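Local coordinates for protein phosphoribosylaminoimidazole carboxylase (Bombyx mori, PDB 4JA0) that probably catalyses two steps of de novo purine biosynthesis, AIR carboxylation and SAICAR synthesis, as the bifunctional enzyme PAICS, at residues I59-L71 with V206-L218. Numbering follows the deposited sequence.
Sequences ISNQTNAKVFEIL and VLADVIDSDSWRL
Asn64 of the helix meets the backbone of Ile211 in the loop between two strands. Its OD1 accepts a hydrogen bond from Ile211 N at 2.5 Å, with an angle of 147° at the hydrogen. The donor lies somewhat tilted from the amide carbonyl plane. CG stands anti to the backbone N (chi1 -162°), which brings the amide up to the loop, crossing the Val210 side chain at about a right angle. Ile211 O in turn receives a CA-H...O contact from Asn64 CA. With Asn64 replaced by an alanine, Ile211 N would probably be left without its side-chain acceptor, and the loop would be held less firmly to the helix.

The tight part is apolar. Ile211 CD1 comes obliquely to Phe68 CE2 at 3.9 Å, and Val67 CG1 packs across Ile211 CB. Leu207 CD2 meets the ring edge at Phe68 CE2 (3.6 Å) and also touches Leu71 CD1 (3.7 Å). Asp209 O lies in plane at the same ring's edge, near Phe68 CE1. Val67 CG2 rests against Trp216 CZ3 at 3.8 Å.

The end at Ser60 and Asp212 is more polar and its link is weaker, though both residues are buried. Ser60 OG and Asp212 OD2 make at most a weak hydrogen bond at 3.3 Å. Thr63 CG2 packs against Asp212 CA. Asp212 OD1 accepts from Asp214 N in an Asx turn, which shapes the loop itself. Solvent comes closer at Asp214, and at Asp209 beyond Phe68, whose side chain points away from the helix.

The contact lies within the SAICAR synthetase region. It joins helix 57-74 to the connection between strands 205-207 and 216-220, which both pair with strand 188-200. Met193 and Ile195 of that strand pack on Ile211. Ile175 of helix 162-183 touches Leu71 and Leu207, while helix 241-257 borders the polar end through Phe251 and Val254.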
loop_
_atom_site.group_PDB
_atom_site.type_symbol
_atom_site.label_atom_id
_atom_site.label_comp_id
_atom_site.label_asym_id
_atom_site.label_seq_id
_atom_site.Cartn_x
_atom_site.Cartn_y
_atom_site.Cartn_z
ATOM N N ILE A 59 -52.406 -38.250 -20.195
ATOM C CA ILE A 59 -51.414 -38.393 -19.137
ATOM C C ILE A 59 -50.075 -37.820 -19.583
ATOM O O ILE A 59 -49.436 -37.043 -18.866
ATOM C CB ILE A 59 -51.185 -39.878 -18.768
ATOM C CG1 ILE A 59 -52.496 -40.565 -18.361
ATOM C CG2 ILE A 59 -50.120 -40.005 -17.680
ATOM C CD1 ILE A 59 -53.075 -40.052 -17.059
ATOM N N SER A 60 -49.657 -38.196 -20.783
ATOM C CA SER A 60 -48.405 -37.703 -21.332
ATOM C C SER A 60 -48.395 -36.196 -21.505
ATOM O O SER A 60 -47.485 -35.537 -21.020
ATOM C CB SER A 60 -48.110 -38.369 -22.671
ATOM O OG SER A 60 -47.838 -39.742 -22.477
ATOM N N ASN A 61 -49.432 -35.654 -22.134
ATOM C CA ASN A 61 -49.495 -34.226 -22.426
ATOM C C ASN A 61 -49.357 -33.422 -21.133
ATOM O O ASN A 61 -48.599 -32.439 -21.060
ATOM C CB ASN A 61 -50.808 -33.889 -23.148
ATOM C CG ASN A 61 -50.768 -32.548 -23.857
ATOM O OD1 ASN A 61 -49.996 -32.359 -24.784
ATOM N ND2 ASN A 61 -51.616 -31.621 -23.440
ATOM N N GLN A 62 -50.051 -33.865 -20.092
ATOM C CA GLN A 62 -49.952 -33.163 -18.822
ATOM C C GLN A 62 -48.577 -33.349 -18.179
ATOM O O GLN A 62 -48.010 -32.396 -17.647
ATOM C CB GLN A 62 -51.047 -33.604 -17.851
ATOM C CG GLN A 62 -52.442 -33.186 -18.250
ATOM C CD GLN A 62 -53.461 -33.677 -17.254
ATOM O OE1 GLN A 62 -53.544 -34.875 -16.974
ATOM N NE2 GLN A 62 -54.257 -32.759 -16.721
ATOM N N THR A 63 -48.036 -34.562 -18.259
ATOM C CA THR A 63 -46.724 -34.820 -17.690
ATOM C C THR A 63 -45.737 -33.875 -18.356
ATOM O O THR A 63 -45.015 -33.120 -17.711
ATOM C CB THR A 63 -46.259 -36.269 -17.932
ATOM O OG1 THR A 63 -47.214 -37.201 -17.400
ATOM C CG2 THR A 63 -44.867 -36.500 -17.321
ATOM N N ASN A 64 -45.783 -33.878 -19.675
ATOM C CA ASN A 64 -44.911 -33.063 -20.483
ATOM C C ASN A 64 -44.991 -31.562 -20.204
ATOM O O ASN A 64 -43.974 -30.912 -20.002
ATOM C CB ASN A 64 -45.275 -33.291 -21.930
ATOM C CG ASN A 64 -44.220 -32.854 -22.834
ATOM O OD1 ASN A 64 -43.052 -33.157 -22.615
ATOM N ND2 ASN A 64 -44.588 -32.078 -23.838
ATOM N N ALA A 65 -46.203 -31.022 -20.219
ATOM C CA ALA A 65 -46.421 -29.592 -20.034
ATOM C C ALA A 65 -45.870 -29.122 -18.699
ATOM O O ALA A 65 -45.376 -27.985 -18.562
ATOM C CB ALA A 65 -47.901 -29.268 -20.128
ATOM N N LYS A 66 -45.966 -30.005 -17.712
ATOM C CA LYS A 66 -45.509 -29.693 -16.372
ATOM C C LYS A 66 -43.981 -29.602 -16.339
ATOM O O LYS A 66 -43.415 -28.640 -15.796
ATOM C CB LYS A 66 -46.042 -30.740 -15.380
ATOM N N VAL A 67 -43.322 -30.572 -16.962
ATOM C CA VAL A 67 -41.867 -30.587 -17.036
ATOM C C VAL A 67 -41.360 -29.338 -17.736
ATOM O O VAL A 67 -40.490 -28.648 -17.216
ATOM C CB VAL A 67 -41.358 -31.870 -17.761
ATOM C CG1 VAL A 67 -39.878 -31.763 -18.132
ATOM C CG2 VAL A 67 -41.618 -33.108 -16.907
ATOM N N PHE A 68 -41.938 -29.010 -18.885
ATOM C CA PHE A 68 -41.464 -27.869 -19.663
ATOM C C PHE A 68 -41.679 -26.574 -18.892
ATOM O O PHE A 68 -40.861 -25.669 -18.974
ATOM C CB PHE A 68 -42.128 -27.837 -21.050
ATOM C CG PHE A 68 -41.485 -28.768 -22.058
ATOM C CD1 PHE A 68 -42.253 -29.433 -22.997
ATOM C CD2 PHE A 68 -40.120 -29.023 -22.032
ATOM C CE1 PHE A 68 -41.666 -30.309 -23.912
ATOM C CE2 PHE A 68 -39.532 -29.893 -22.950
ATOM C CZ PHE A 68 -40.309 -30.535 -23.883
ATOM N N GLU A 69 -42.731 -26.525 -18.081
ATOM C CA GLU A 69 -42.979 -25.360 -17.242
ATOM C C GLU A 69 -41.870 -25.236 -16.206
ATOM O O GLU A 69 -41.386 -24.126 -15.920
ATOM C CB GLU A 69 -44.340 -25.454 -16.541
ATOM N N ILE A 70 -41.430 -26.366 -15.672
ATOM C CA ILE A 70 -40.359 -26.322 -14.702
ATOM C C ILE A 70 -39.078 -25.845 -15.376
ATOM O O ILE A 70 -38.333 -25.025 -14.808
ATOM C CB ILE A 70 -40.115 -27.700 -14.081
ATOM C CG1 ILE A 70 -41.368 -28.171 -13.326
ATOM C CG2 ILE A 70 -38.851 -27.702 -13.221
ATOM C CD1 ILE A 70 -41.215 -29.541 -12.699
ATOM N N LEU A 71 -38.853 -26.290 -16.614
ATOM C CA LEU A 71 -37.595 -25.966 -17.286
ATOM C C LEU A 71 -37.560 -24.545 -17.818
ATOM O O LEU A 71 -36.487 -23.937 -17.890
ATOM C CB LEU A 71 -37.302 -26.969 -18.410
ATOM C CG LEU A 71 -36.896 -28.349 -17.886
ATOM C CD1 LEU A 71 -36.749 -29.361 -19.030
ATOM C CD2 LEU A 71 -35.599 -28.231 -17.084
ATOM N N VAL A 206 -33.301 -25.108 -29.522
ATOM C CA VAL A 206 -34.290 -25.178 -28.459
ATOM C C VAL A 206 -34.538 -26.631 -28.040
ATOM O O VAL A 206 -34.419 -27.547 -28.861
ATOM C CB VAL A 206 -35.624 -24.473 -28.866
ATOM C CG1 VAL A 206 -35.392 -22.989 -29.173
ATOM C CG2 VAL A 206 -36.226 -25.146 -30.063
ATOM N N LEU A 207 -34.831 -26.839 -26.756
ATOM C CA LEU A 207 -35.250 -28.156 -26.263
ATOM C C LEU A 207 -36.662 -28.369 -26.771
ATOM O O LEU A 207 -37.558 -27.573 -26.463
ATOM C CB LEU A 207 -35.217 -28.186 -24.740
ATOM C CG LEU A 207 -35.771 -29.453 -24.118
ATOM C CD1 LEU A 207 -34.846 -30.616 -24.370
ATOM C CD2 LEU A 207 -35.978 -29.246 -22.632
ATOM N N ALA A 208 -36.890 -29.434 -27.530
ATOM C CA ALA A 208 -38.040 -29.377 -28.414
ATOM C C ALA A 208 -38.961 -30.577 -28.538
ATOM O O ALA A 208 -40.006 -30.479 -29.196
ATOM C CB ALA A 208 -37.560 -28.973 -29.787
ATOM N N ASP A 209 -38.618 -31.702 -27.935
ATOM C CA ASP A 209 -39.468 -32.876 -28.144
ATOM C C ASP A 209 -40.592 -32.947 -27.118
ATOM O O ASP A 209 -41.482 -32.102 -27.081
ATOM C CB ASP A 209 -38.636 -34.173 -28.168
ATOM C CG ASP A 209 -39.439 -35.385 -28.651
ATOM O OD1 ASP A 209 -38.997 -36.536 -28.412
ATOM O OD2 ASP A 209 -40.513 -35.181 -29.264
ATOM N N VAL A 210 -40.537 -33.992 -26.307
ATOM C CA VAL A 210 -41.547 -34.317 -25.335
ATOM C C VAL A 210 -40.802 -35.008 -24.207
ATOM O O VAL A 210 -40.007 -35.910 -24.448
ATOM C CB VAL A 210 -42.577 -35.260 -25.942
ATOM C CG1 VAL A 210 -43.178 -36.137 -24.875
ATOM C CG2 VAL A 210 -43.644 -34.465 -26.667
ATOM N N ILE A 211 -41.020 -34.581 -22.974
ATOM C CA ILE A 211 -40.438 -35.309 -21.866
ATOM C C ILE A 211 -41.597 -35.823 -21.021
ATOM O O ILE A 211 -42.269 -35.040 -20.350
ATOM C CB ILE A 211 -39.461 -34.428 -21.036
ATOM C CG1 ILE A 211 -38.488 -33.685 -21.957
ATOM C CG2 ILE A 211 -38.693 -35.266 -20.026
ATOM C CD1 ILE A 211 -37.539 -32.747 -21.232
ATOM N N ASP A 212 -41.858 -37.130 -21.086
ATOM C CA ASP A 212 -42.905 -37.741 -20.270
ATOM C C ASP A 212 -42.378 -39.024 -19.623
ATOM O O ASP A 212 -41.164 -39.190 -19.500
ATOM C CB ASP A 212 -44.183 -38.007 -21.085
ATOM C CG ASP A 212 -43.946 -38.904 -22.301
ATOM O OD1 ASP A 212 -43.014 -39.731 -22.248
ATOM O OD2 ASP A 212 -44.725 -38.826 -23.288
ATOM N N SER A 213 -43.270 -39.929 -19.215
ATOM C CA SER A 213 -42.826 -41.190 -18.610
ATOM C C SER A 213 -42.232 -42.153 -19.611
ATOM O O SER A 213 -41.742 -43.215 -19.227
ATOM C CB SER A 213 -43.926 -41.887 -17.821
ATOM O OG SER A 213 -44.231 -41.178 -16.637
ATOM N N ASP A 214 -42.259 -41.786 -20.887
ATOM C CA ASP A 214 -41.579 -42.583 -21.904
ATOM C C ASP A 214 -40.134 -42.110 -22.072
ATOM O O ASP A 214 -39.292 -42.834 -22.567
ATOM C CB ASP A 214 -42.327 -42.495 -23.242
ATOM C CG ASP A 214 -43.738 -43.092 -23.173
ATOM O OD1 ASP A 214 -43.947 -44.059 -22.405
ATOM O OD2 ASP A 214 -44.644 -42.586 -23.874
ATOM N N SER A 215 -39.846 -40.914 -21.574
ATOM C CA SER A 215 -38.559 -40.278 -21.772
ATOM C C SER A 215 -37.548 -40.623 -20.689
ATOM O O SER A 215 -36.343 -40.430 -20.874
ATOM C CB SER A 215 -38.732 -38.754 -21.789
ATOM O OG SER A 215 -39.820 -38.351 -22.597
ATOM N N TRP A 216 -38.017 -41.156 -19.572
ATOM C CA TRP A 216 -37.125 -41.334 -18.437
ATOM C C TRP A 216 -37.239 -42.646 -17.681
ATOM O O TRP A 216 -38.066 -43.500 -17.987
ATOM C CB TRP A 216 -37.259 -40.152 -17.466
ATOM C CG TRP A 216 -38.620 -39.971 -16.824
ATOM C CD1 TRP A 216 -39.481 -40.947 -16.426
ATOM C CD2 TRP A 216 -39.253 -38.726 -16.505
ATOM N NE1 TRP A 216 -40.608 -40.393 -15.878
ATOM C CE2 TRP A 216 -40.500 -39.030 -15.919
ATOM C CE3 TRP A 216 -38.883 -37.381 -16.650
ATOM C CZ2 TRP A 216 -41.384 -38.041 -15.481
ATOM C CZ3 TRP A 216 -39.759 -36.397 -16.211
ATOM C CH2 TRP A 216 -40.994 -36.731 -15.634
ATOM N N ARG A 217 -36.391 -42.785 -16.674
ATOM C CA ARG A 217 -36.400 -43.951 -15.814
ATOM C C ARG A 217 -36.505 -43.459 -14.368
ATOM O O ARG A 217 -35.621 -42.764 -13.872
ATOM C CB ARG A 217 -35.132 -44.754 -16.065
ATOM C CG ARG A 217 -35.142 -46.159 -15.535
ATOM C CD ARG A 217 -34.045 -46.959 -16.208
ATOM N NE ARG A 217 -34.487 -47.577 -17.457
ATOM C CZ ARG A 217 -33.702 -47.818 -18.510
ATOM N NH1 ARG A 217 -32.420 -47.463 -18.505
ATOM N NH2 ARG A 217 -34.207 -48.398 -19.593
ATOM N N LEU A 218 -37.610 -43.781 -13.703
ATOM C CA LEU A 218 -37.883 -43.223 -12.384
ATOM C C LEU A 218 -37.927 -44.265 -11.294
ATOM O O LEU A 218 -38.719 -45.194 -11.372
ATOM C CB LEU A 218 -39.238 -42.506 -12.395
ATOM C CG LEU A 218 -39.234 -40.996 -12.173
ATOM C CD1 LEU A 218 -40.644 -40.463 -12.081
ATOM C CD2 LEU A 218 -38.495 -40.706 -10.898
#